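Local atomic coordinates of proline dehydrogenase (PDB entry 3HAZ), a protein that probably oxidises proline to glutamate in two steps, pairing an FAD-dependent proline dehydrogenase with an NAD-dependent aldehyde dehydrogenase in one chain. Residues 235-241 with 276-282; 255-260 with 292-297. All blocks are in the same frame, centred on the assembly; numbering follows the deposited sequence.

Contact 1: residues 235-241 with 276-282; sequences GISVKLS and NFTVDAE. With FAD (flavin-adenine dinucleotide), chain C; SO4 (sulfate ion), chain K.
Strands 235-238 and 276-279 run parallel, zipped by a ladder of backbone bonds in which I236 N donates to N276 O, T278 N to I236 O, V238 N to T278 O and D280 N to V238 O; the last is 2.7 Å long. Charge takes over at their C-terminal ends. K239 NZ makes a 2.8 Å salt bridge to D280 OD2, reaching the anti side of that oxygen 22° out of the carboxylate plane; the lysine chain is extended until its last torsion (chi4 56°) bends NZ over to it. D280 OD1 forms a salt bridge with R341, an FAD-binding residue that also bonds S237 OG. These are neighbouring strands of the curled parallel sheet that forms the proline dehydrogenase barrel, and their C-terminal ends open onto the flavin: A281 N donates to FAD O4 at 2.9 Å, and FAD N3 returns a 2.6 Å bond to A281 O. One residue past A281, E282 grips S241, in a short, weakly bonded helical turn, through the syn lone pairs of both oxygens, OE1 taking S241 OG at 2.7 Å and OE2 taking S241 N at 3.2 Å. A water bridges E282 OE2, L240 N and D280 O. Replacing E282 by alanine would probably leave S241 N, its hydroxyl and this water without the carboxylate that ties them together. On the apolar face, I236 CG2 lies 3.6 Å from F277 CD1, the two side chains side by side, while V238 CG2 approaches CE1 and CZ of the same ring. L240 sets its CG against V279 CG1, the leucine roughly perpendicular to the valine.

Contact 2: residues 255-260 with 292-297; sequences VMVELV and DVIAAT
V293 O is gripped twice within its own helix, by T297 N at 3.0 Å and by T297 OG1 at 2.8 Å, the hydroxyl lying 39° out of the carbonyl plane; V260 CG2 rests 4.0 Å from the same V293 O. With chi1 at -56°, T297 turns OG1 back along the helix to that carbonyl, and OG1 also lies 3.8 Å from V260 CG1, the two side chains passing alongside and pointing opposite ways. Most of the other contacts are between apolar side chains. V293 is a knob in a hole made by V255, M256, L259 and V260: its CG2 meets V255 CG1 at 3.8 Å and the sulfur of M256, while its CG1 faces CG and CD2 of L259. M256 is bent at both chi2 and chi3, which folds its methyl over the neighbouring helix, CE lying 3.6 Å from D292 O and 4.0 Å from A296 CB. A296 CB also touches V260 CG2, so one methyl lies against both M256 and V260. The D292 carboxylate turns to R252 and R524. The helix segments cross at -59°, with axes 9.9 Å apart at closest approach. They belong to helices 252-272 and 287-298, successive in the barrel's outer layer with strand 276-279 between them; L263, further along helix 252-272, also packs on V293 and T297, F247 on V255 and L259, and helix 320-333 touches A295.

Contact 1 is wholly buried and contact 2 only partly so, yet they share one stretch of the barrel: strand 235-238, helix 240-243, helix 252-272, strand 276-279 and helix 287-298 follow in that order, so the segments of the two contacts interleave along the chain. Their centres lie 14 Å apart, and apolar side chains join them, V279 CG1 meeting I294 CD1 at 3.8 Å and L240 packing on both L259 and V293. The barrel wall and mouth of contact 1 depend on strand-to-strand hydrogen bonding and charge; contact 2, in the outer helical layer away from the annotated sites, relies mainly on methyl and sulfur packing.

Contact 1: residues 235-241 with 276-282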
ATOM      1  N   GLY A 235      50.113  33.850 -11.912  1.00 24.55           N
ATOM      2  CA  GLY A 235      48.975  34.636 -11.485  1.00 23.98           C
ATOM      3  C   GLY A 235      48.779  34.655  -9.980  1.00 23.32           C
ATOM      4  O   GLY A 235      49.357  33.859  -9.233  1.00 19.81           O
ATOM      5  N   ILE A 236      47.954  35.589  -9.535  1.00 20.88           N
ATOM      6  CA  ILE A 236      47.526  35.622  -8.151  1.00 27.51           C
ATOM      7  C   ILE A 236      46.010  35.769  -8.118  1.00 24.97           C
ATOM      8  O   ILE A 236      45.437  36.487  -8.942  1.00 22.90           O
ATOM      9  CB  ILE A 236      48.202  36.783  -7.387  1.00 31.30           C
ATOM     10  CG1 ILE A 236      47.905  36.696  -5.890  1.00 27.60           C
ATOM     11  CG2 ILE A 236      47.777  38.140  -7.965  1.00 27.88           C
ATOM     12  CD1 ILE A 236      48.795  37.602  -5.046  1.00 33.12           C
ATOM     13  N   SER A 237      45.368  35.069  -7.184  1.00 20.93           N
ATOM     14  CA  SER A 237      43.927  35.169  -6.982  1.00 26.71           C
ATOM     15  C   SER A 237      43.633  35.992  -5.741  1.00 31.35           C
ATOM     16  O   SER A 237      44.275  35.816  -4.702  1.00 26.73           O
ATOM     17  CB  SER A 237      43.293  33.784  -6.818  1.00 34.40           C
ATOM     18  OG  SER A 237      43.135  33.144  -8.065  1.00 35.33           O
ATOM     19  N   VAL A 238      42.642  36.871  -5.860  1.00 27.71           N
ATOM     20  CA  VAL A 238      42.300  37.826  -4.815  1.00 27.43           C
ATOM     21  C   VAL A 238      40.798  37.805  -4.554  1.00 25.89           C
ATOM     22  O   VAL A 238      40.012  37.626  -5.483  1.00 20.28           O
ATOM     23  CB  VAL A 238      42.739  39.240  -5.241  1.00 30.23           C
ATOM     24  CG1 VAL A 238      41.933  40.302  -4.528  1.00 32.91           C
ATOM     25  CG2 VAL A 238      44.240  39.415  -5.008  1.00 33.48           C
ATOM     26  N   LYS A 239      40.407  37.970  -3.289  1.00 22.81           N
ATOM     27  CA  LYS A 239      38.995  38.021  -2.904  1.00 22.52           C
ATOM     28  C   LYS A 239      38.595  39.386  -2.352  1.00 21.75           C
ATOM     29  O   LYS A 239      39.188  39.879  -1.389  1.00 23.68           O
ATOM     30  CB  LYS A 239      38.680  36.946  -1.859  1.00 25.69           C
ATOM     31  CG  LYS A 239      38.428  35.560  -2.434  1.00 23.69           C
ATOM     32  CD  LYS A 239      38.122  34.570  -1.321  1.00 26.83           C
ATOM     33  CE  LYS A 239      37.785  33.193  -1.878  1.00 25.09           C
ATOM     34  NZ  LYS A 239      38.875  32.682  -2.744  1.00 20.08           N
ATOM     35  N   LEU A 240      37.581  39.994  -2.953  1.00 17.38           N
ATOM     36  CA  LEU A 240      37.119  41.301  -2.485  1.00 22.76           C
ATOM     37  C   LEU A 240      36.732  41.281  -1.009  1.00 25.74           C
ATOM     38  O   LEU A 240      36.960  42.257  -0.308  1.00 23.29           O
ATOM     39  CB  LEU A 240      35.952  41.810  -3.333  1.00 17.44           C
ATOM     40  CG  LEU A 240      36.289  41.913  -4.822  1.00 23.79           C
ATOM     41  CD1 LEU A 240      35.106  42.392  -5.647  1.00 26.14           C
ATOM     42  CD2 LEU A 240      37.491  42.831  -5.012  1.00 28.92           C
ATOM     43  N   SER A 241      36.156  40.177  -0.528  1.00 16.70           N
ATOM     44  CA  SER A 241      35.715  40.135   0.869  1.00 17.33           C
ATOM     45  C   SER A 241      36.906  40.185   1.829  1.00 22.14           C
ATOM     46  O   SER A 241      36.760  40.549   2.991  1.00 21.40           O
ATOM     47  CB  SER A 241      34.832  38.910   1.156  1.00 19.86           C
ATOM     48  OG  SER A 241      35.591  37.706   1.191  1.00 18.72           O
ATOM     49  N   ASN A 276      49.234  37.841 -14.239  1.00 17.38           N
ATOM     50  CA  ASN A 276      47.806  37.592 -14.301  1.00 16.23           C
ATOM     51  C   ASN A 276      47.225  37.921 -12.917  1.00 25.98           C
ATOM     52  O   ASN A 276      47.715  37.431 -11.898  1.00 24.79           O
ATOM     53  CB  ASN A 276      47.560  36.125 -14.666  1.00 14.42           C
ATOM     54  CG  ASN A 276      46.069  35.775 -14.779  1.00 23.13           C
ATOM     55  OD1 ASN A 276      45.680  34.626 -14.576  1.00 23.30           O
ATOM     56  ND2 ASN A 276      45.239  36.764 -15.102  1.00 22.15           N
ATOM     57  N   PHE A 277      46.195  38.759 -12.884  1.00 23.94           N
ATOM     58  CA  PHE A 277      45.589  39.208 -11.634  1.00 24.98           C
ATOM     59  C   PHE A 277      44.084  38.908 -11.666  1.00 27.75           C
ATOM     60  O   PHE A 277      43.340  39.541 -12.412  1.00 23.05           O
ATOM     61  CB  PHE A 277      45.850  40.712 -11.465  1.00 28.06           C
ATOM     62  CG  PHE A 277      45.379  41.278 -10.156  1.00 22.55           C
ATOM     63  CD1 PHE A 277      46.193  41.234  -9.029  1.00 20.53           C
ATOM     64  CD2 PHE A 277      44.135  41.875 -10.057  1.00 22.31           C
ATOM     65  CE1 PHE A 277      45.764  41.758  -7.821  1.00 22.29           C
ATOM     66  CE2 PHE A 277      43.693  42.410  -8.849  1.00 27.98           C
ATOM     67  CZ  PHE A 277      44.508  42.351  -7.730  1.00 30.03           C
ATOM     68  N   THR A 278      43.640  37.943 -10.861  1.00 20.71           N
ATOM     69  CA  THR A 278      42.261  37.460 -10.951  1.00 25.58           C
ATOM     70  C   THR A 278      41.459  37.734  -9.683  1.00 24.27           C
ATOM     71  O   THR A 278      41.858  37.331  -8.590  1.00 20.10           O
ATOM     72  CB  THR A 278      42.204  35.936 -11.247  1.00 20.33           C
ATOM     73  OG1 THR A 278      43.106  35.616 -12.311  1.00 29.43           O
ATOM     74  CG2 THR A 278      40.788  35.514 -11.646  1.00 18.09           C
ATOM     75  N   VAL A 279      40.337  38.432  -9.839  1.00 18.13           N
ATOM     76  CA  VAL A 279      39.379  38.620  -8.749  1.00 20.17           C
ATOM     77  C   VAL A 279      38.424  37.424  -8.660  1.00 17.48           C
ATOM     78  O   VAL A 279      37.633  37.169  -9.575  1.00 19.92           O
ATOM     79  CB  VAL A 279      38.566  39.928  -8.918  1.00 25.64           C
ATOM     80  CG1 VAL A 279      37.624  40.141  -7.723  1.00 18.23           C
ATOM     81  CG2 VAL A 279      39.507  41.130  -9.091  1.00 19.37           C
ATOM     82  N   ASP A 280      38.509  36.682  -7.560  1.00 16.62           N
ATOM     83  CA  ASP A 280      37.680  35.489  -7.384  1.00 16.31           C
ATOM     84  C   ASP A 280      36.203  35.862  -7.339  1.00 22.17           C
ATOM     85  O   ASP A 280      35.844  37.005  -7.029  1.00 21.15           O
ATOM     86  CB  ASP A 280      38.056  34.755  -6.093  1.00 20.87           C
ATOM     87  CG  ASP A 280      39.387  34.010  -6.196  1.00 28.80           C
ATOM     88  OD1 ASP A 280      39.917  33.844  -7.321  1.00 25.93           O
ATOM     89  OD2 ASP A 280      39.899  33.580  -5.139  1.00 26.07           O
ATOM     90  N   ALA A 281      35.350  34.891  -7.648  1.00 18.22           N
ATOM     91  CA  ALA A 281      33.911  35.074  -7.529  1.00 16.58           C
ATOM     92  C   ALA A 281      33.442  34.412  -6.240  1.00 17.81           C
ATOM     93  O   ALA A 281      33.854  33.294  -5.922  1.00 14.56           O
ATOM     94  CB  ALA A 281      33.201  34.479  -8.726  1.00 16.79           C
ATOM     95  N   GLU A 282      32.589  35.107  -5.495  1.00 18.39           N
ATOM     96  CA  GLU A 282      32.134  34.609  -4.199  1.00 17.62           C
ATOM     97  C   GLU A 282      30.621  34.368  -4.203  1.00 13.74           C
ATOM     98  O   GLU A 282      30.079  33.885  -5.198  1.00 17.14           O
ATOM     99  CB  GLU A 282      32.593  35.565  -3.086  1.00 17.16           C
ATOM    100  CG  GLU A 282      34.121  35.769  -3.128  1.00 24.06           C
ATOM    101  CD  GLU A 282      34.672  36.627  -2.004  1.00 24.11           C
ATOM    102  OE1 GLU A 282      34.763  36.134  -0.857  1.00 23.53           O
ATOM    103  OE2 GLU A 282      35.047  37.786  -2.275  1.00 17.93           O
TER
HETATM  104  PA  FAD C2001      32.569  18.730 -11.136  1.00 18.91           P
HETATM  105  O1A FAD C2001      32.522  17.390 -10.203  1.00 21.34           O
HETATM  106  O2A FAD C2001      32.361  18.438 -12.553  1.00 25.24           O
HETATM  107  O5B FAD C2001      31.393  19.742 -10.648  1.00 22.31           O
HETATM  108  C5B FAD C2001      31.326  20.063  -9.289  1.00 24.04           C
HETATM  109  C4B FAD C2001      30.364  21.241  -9.082  1.00 20.13           C
HETATM  110  O4B FAD C2001      29.057  21.298  -9.876  1.00 18.48           O
HETATM  111  C3B FAD C2001      30.288  22.101  -7.973  1.00 19.76           C
HETATM  112  O3B FAD C2001      31.490  22.613  -7.426  1.00 17.71           O
HETATM  113  C2B FAD C2001      29.121  23.002  -8.288  1.00 19.79           C
HETATM  114  O2B FAD C2001      29.422  24.306  -8.750  1.00 18.92           O
HETATM  115  C1B FAD C2001      28.232  22.199  -9.168  1.00 19.68           C
HETATM  116  N9A FAD C2001      27.178  21.418  -8.545  1.00 23.84           N
HETATM  117  C8A FAD C2001      27.302  20.343  -7.670  1.00 22.43           C
HETATM  118  N7A FAD C2001      26.041  19.894  -7.385  1.00 17.56           N
HETATM  119  C5A FAD C2001      25.127  20.702  -8.100  1.00 18.78           C
HETATM  120  C6A FAD C2001      23.626  20.699  -8.191  1.00 19.68           C
HETATM  121  N6A FAD C2001      22.838  19.727  -7.442  1.00 21.45           N
HETATM  122  N1A FAD C2001      23.005  21.573  -8.954  1.00 22.84           N
HETATM  123  C2A FAD C2001      23.741  22.516  -9.698  1.00 18.24           C
HETATM  124  N3A FAD C2001      25.183  22.520  -9.609  1.00 24.31           N
HETATM  125  C4A FAD C2001      25.828  21.607  -8.814  1.00 20.28           C
HETATM  126  N1  FAD C2001      34.494  28.770  -7.616  1.00 17.50           N
HETATM  127  C2  FAD C2001      33.915  29.955  -7.229  1.00 14.53           C
HETATM  128  O2  FAD C2001      32.604  29.965  -6.805  1.00 20.11           O
HETATM  129  N3  FAD C2001      34.692  31.163  -7.225  1.00 23.87           N
HETATM  130  C4  FAD C2001      36.004  31.138  -7.607  1.00 19.21           C
HETATM  131  O4  FAD C2001      36.742  32.328  -7.667  1.00 21.37           O
HETATM  132  C4X FAD C2001      36.611  29.902  -8.017  1.00 17.76           C
HETATM  133  N5  FAD C2001      38.043  29.861  -8.447  1.00 17.46           N
HETATM  134  C5X FAD C2001      38.625  28.631  -8.841  1.00 22.61           C
HETATM  135  C6  FAD C2001      40.035  28.592  -9.255  1.00 20.96           C
HETATM  136  C7  FAD C2001      40.612  27.364  -9.653  1.00 21.13           C
HETATM  137  C7M FAD C2001      42.077  27.333 -10.057  1.00 18.23           C
HETATM  138  C8  FAD C2001      39.802  26.124  -9.661  1.00 25.68           C
HETATM  139  C8M FAD C2001      40.404  24.774 -10.084  1.00 22.32           C
HETATM  140  C9  FAD C2001      38.454  26.166  -9.264  1.00 21.59           C
HETATM  141  C9A FAD C2001      37.847  27.440  -8.839  1.00 22.86           C
HETATM  142  N10 FAD C2001      36.443  27.490  -8.423  1.00 20.92           N
HETATM  143  C10 FAD C2001      35.858  28.749  -8.021  1.00 17.95           C
HETATM  144  C1' FAD C2001      35.527  26.313  -8.566  1.00 19.82           C
HETATM  145  C2' FAD C2001      35.398  25.392  -7.325  1.00 19.73           C
HETATM  146  O2' FAD C2001      36.458  25.651  -6.411  1.00 17.38           O
HETATM  147  C3' FAD C2001      35.350  23.928  -7.792  1.00 20.59           C
HETATM  148  O3' FAD C2001      36.660  23.482  -8.128  1.00 21.57           O
HETATM  149  C4' FAD C2001      34.406  23.710  -9.029  1.00 25.15           C
HETATM  150  O4' FAD C2001      33.147  24.285  -8.976  1.00 20.49           O
HETATM  151  C5' FAD C2001      34.343  22.219  -9.455  1.00 22.17           C
HETATM  152  O5' FAD C2001      33.988  22.050 -10.819  1.00 29.89           O
HETATM  153  P   FAD C2001      34.594  20.724 -11.610  1.00 19.02           P
HETATM  154  O1P FAD C2001      34.165  20.796 -13.221  1.00 29.81           O
HETATM  155  O2P FAD C2001      36.049  20.662 -11.427  1.00 17.83           O
HETATM  156  O3P FAD C2001      34.012  19.412 -10.831  1.00 26.15           O
HETATM  157  S   SO4 K1006      37.803  28.914  -4.406  1.00 87.03           S
HETATM  158  O1  SO4 K1006      38.277  28.272  -5.629  1.00 88.49           O
HETATM  159  O2  SO4 K1006      36.674  28.147  -3.893  1.00 87.90           O
HETATM  160  O3  SO4 K1006      38.876  28.930  -3.414  1.00 91.75           O
HETATM  161  O4  SO4 K1006      37.389  30.285  -4.698  1.00 81.22           O
HETATM  162  O   HOH W   1      45.473  34.273 -11.625  1.00 24.22           O
HETATM  163  O   HOH W   2      35.441  38.529  -4.646  1.00 26.59           O

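Contact 2: residues 255-260 with 292-297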
ATOM      1  N   VAL A 255      31.913  50.964   0.384  1.00 29.56           N
ATOM      2  CA  VAL A 255      32.715  49.996  -0.365  1.00 26.86           C
ATOM      3  C   VAL A 255      33.340  50.612  -1.626  1.00 32.35           C
ATOM      4  O   VAL A 255      34.528  50.442  -1.884  1.00 29.66           O
ATOM      5  CB  VAL A 255      31.898  48.728  -0.737  1.00 26.40           C
ATOM      6  CG1 VAL A 255      32.671  47.842  -1.732  1.00 21.28           C
ATOM      7  CG2 VAL A 255      31.555  47.935   0.515  1.00 27.11           C
ATOM      8  N   MET A 256      32.543  51.344  -2.396  1.00 34.05           N
ATOM      9  CA  MET A 256      33.024  51.928  -3.642  1.00 30.11           C
ATOM     10  C   MET A 256      34.115  52.959  -3.387  1.00 30.03           C
ATOM     11  O   MET A 256      34.995  53.176  -4.220  1.00 31.51           O
ATOM     12  CB  MET A 256      31.872  52.567  -4.415  1.00 22.73           C
ATOM     13  CG  MET A 256      30.812  51.572  -4.853  1.00 25.33           C
ATOM     14  SD  MET A 256      31.508  50.257  -5.863  1.00 29.11           S
ATOM     15  CE  MET A 256      32.184  51.229  -7.212  1.00 31.55           C
ATOM     16  N   VAL A 257      34.055  53.582  -2.219  1.00 24.02           N
ATOM     17  CA  VAL A 257      34.979  54.650  -1.871  1.00 28.11           C
ATOM     18  C   VAL A 257      36.263  54.106  -1.218  1.00 36.19           C
ATOM     19  O   VAL A 257      37.351  54.675  -1.379  1.00 32.83           O
ATOM     20  CB  VAL A 257      34.255  55.672  -0.955  1.00 42.16           C
ATOM     21  CG1 VAL A 257      35.210  56.343  -0.017  1.00 34.87           C
ATOM     22  CG2 VAL A 257      33.484  56.690  -1.796  1.00 33.80           C
ATOM     23  N   GLU A 258      36.138  52.987  -0.507  1.00 31.23           N
ATOM     24  CA  GLU A 258      37.263  52.434   0.250  1.00 31.52           C
ATOM     25  C   GLU A 258      37.968  51.271  -0.447  1.00 31.81           C
ATOM     26  O   GLU A 258      39.196  51.189  -0.441  1.00 26.92           O
ATOM     27  CB  GLU A 258      36.807  51.997   1.649  1.00 31.64           C
ATOM     28  CG  GLU A 258      36.312  53.153   2.511  1.00 30.78           C
ATOM     29  CD  GLU A 258      35.761  52.705   3.856  1.00 35.00           C
ATOM     30  OE1 GLU A 258      35.079  51.659   3.914  1.00 32.25           O
ATOM     31  OE2 GLU A 258      36.000  53.411   4.859  1.00 32.73           O
ATOM     32  N   LEU A 259      37.192  50.372  -1.042  1.00 28.96           N
ATOM     33  CA  LEU A 259      37.743  49.138  -1.597  1.00 25.30           C
ATOM     34  C   LEU A 259      38.472  49.345  -2.936  1.00 26.92           C
ATOM     35  O   LEU A 259      39.561  48.814  -3.153  1.00 23.17           O
ATOM     36  CB  LEU A 259      36.640  48.082  -1.722  1.00 21.87           C
ATOM     37  CG  LEU A 259      37.002  46.758  -2.405  1.00 18.62           C
ATOM     38  CD1 LEU A 259      38.329  46.222  -1.899  1.00 25.38           C
ATOM     39  CD2 LEU A 259      35.884  45.734  -2.217  1.00 18.27           C
ATOM     40  N   VAL A 260      37.873  50.127  -3.824  1.00 28.91           N
ATOM     41  CA  VAL A 260      38.449  50.357  -5.148  1.00 30.11           C
ATOM     42  C   VAL A 260      39.918  50.813  -5.138  1.00 30.16           C
ATOM     43  O   VAL A 260      40.740  50.255  -5.865  1.00 29.15           O
ATOM     44  CB  VAL A 260      37.579  51.324  -5.987  1.00 31.45           C
ATOM     45  CG1 VAL A 260      38.290  51.702  -7.281  1.00 28.59           C
ATOM     46  CG2 VAL A 260      36.222  50.691  -6.275  1.00 29.35           C
ATOM     47  N   ASP A 292      30.584  45.984  -9.728  1.00 25.92           N
ATOM     48  CA  ASP A 292      30.695  47.438  -9.564  1.00 23.50           C
ATOM     49  C   ASP A 292      32.124  47.811  -9.191  1.00 26.90           C
ATOM     50  O   ASP A 292      32.705  48.738  -9.750  1.00 23.31           O
ATOM     51  CB  ASP A 292      29.771  47.929  -8.453  1.00 26.70           C
ATOM     52  CG  ASP A 292      28.306  47.872  -8.836  1.00 29.61           C
ATOM     53  OD1 ASP A 292      27.999  47.825 -10.048  1.00 28.20           O
ATOM     54  OD2 ASP A 292      27.465  47.872  -7.914  1.00 24.18           O
ATOM     55  N   VAL A 293      32.678  47.093  -8.221  1.00 21.12           N
ATOM     56  CA  VAL A 293      34.029  47.356  -7.753  1.00 26.11           C
ATOM     57  C   VAL A 293      35.031  47.078  -8.873  1.00 29.22           C
ATOM     58  O   VAL A 293      35.919  47.890  -9.142  1.00 29.92           O
ATOM     59  CB  VAL A 293      34.355  46.506  -6.512  1.00 21.09           C
ATOM     60  CG1 VAL A 293      35.863  46.481  -6.242  1.00 21.59           C
ATOM     61  CG2 VAL A 293      33.579  47.024  -5.309  1.00 20.72           C
ATOM     62  N   ILE A 294      34.863  45.940  -9.539  1.00 23.94           N
ATOM     63  CA  ILE A 294      35.773  45.529 -10.607  1.00 26.52           C
ATOM     64  C   ILE A 294      35.771  46.515 -11.776  1.00 30.50           C
ATOM     65  O   ILE A 294      36.826  46.817 -12.342  1.00 27.48           O
ATOM     66  CB  ILE A 294      35.435  44.104 -11.112  1.00 17.65           C
ATOM     67  CG1 ILE A 294      35.854  43.068 -10.069  1.00 18.03           C
ATOM     68  CG2 ILE A 294      36.117  43.813 -12.428  1.00 21.26           C
ATOM     69  CD1 ILE A 294      35.417  41.650 -10.400  1.00 21.87           C
ATOM     70  N   ALA A 295      34.592  47.019 -12.128  1.00 30.29           N
ATOM     71  CA  ALA A 295      34.464  47.956 -13.238  1.00 33.05           C
ATOM     72  C   ALA A 295      35.143  49.289 -12.925  1.00 34.40           C
ATOM     73  O   ALA A 295      35.820  49.862 -13.778  1.00 28.58           O
ATOM     74  CB  ALA A 295      32.994  48.182 -13.586  1.00 25.76           C
ATOM     75  N   ALA A 296      34.951  49.786 -11.708  1.00 32.94           N
ATOM     76  CA  ALA A 296      35.546  51.066 -11.322  1.00 32.40           C
ATOM     77  C   ALA A 296      37.066  50.942 -11.247  1.00 27.80           C
ATOM     78  O   ALA A 296      37.796  51.860 -11.604  1.00 25.21           O
ATOM     79  CB  ALA A 296      34.973  51.553  -9.999  1.00 26.45           C
ATOM     80  N   THR A 297      37.540  49.789 -10.792  1.00 18.29           N
ATOM     81  CA  THR A 297      38.967  49.545 -10.746  1.00 23.36           C
ATOM     82  C   THR A 297      39.548  49.493 -12.153  1.00 24.19           C
ATOM     83  O   THR A 297      40.554  50.141 -12.447  1.00 25.55           O
ATOM     84  CB  THR A 297      39.269  48.224 -10.028  1.00 25.91           C
ATOM     85  OG1 THR A 297      38.683  48.258  -8.721  1.00 24.27           O
ATOM     86  CG2 THR A 297      40.772  48.017  -9.912  1.00 26.11           C
TER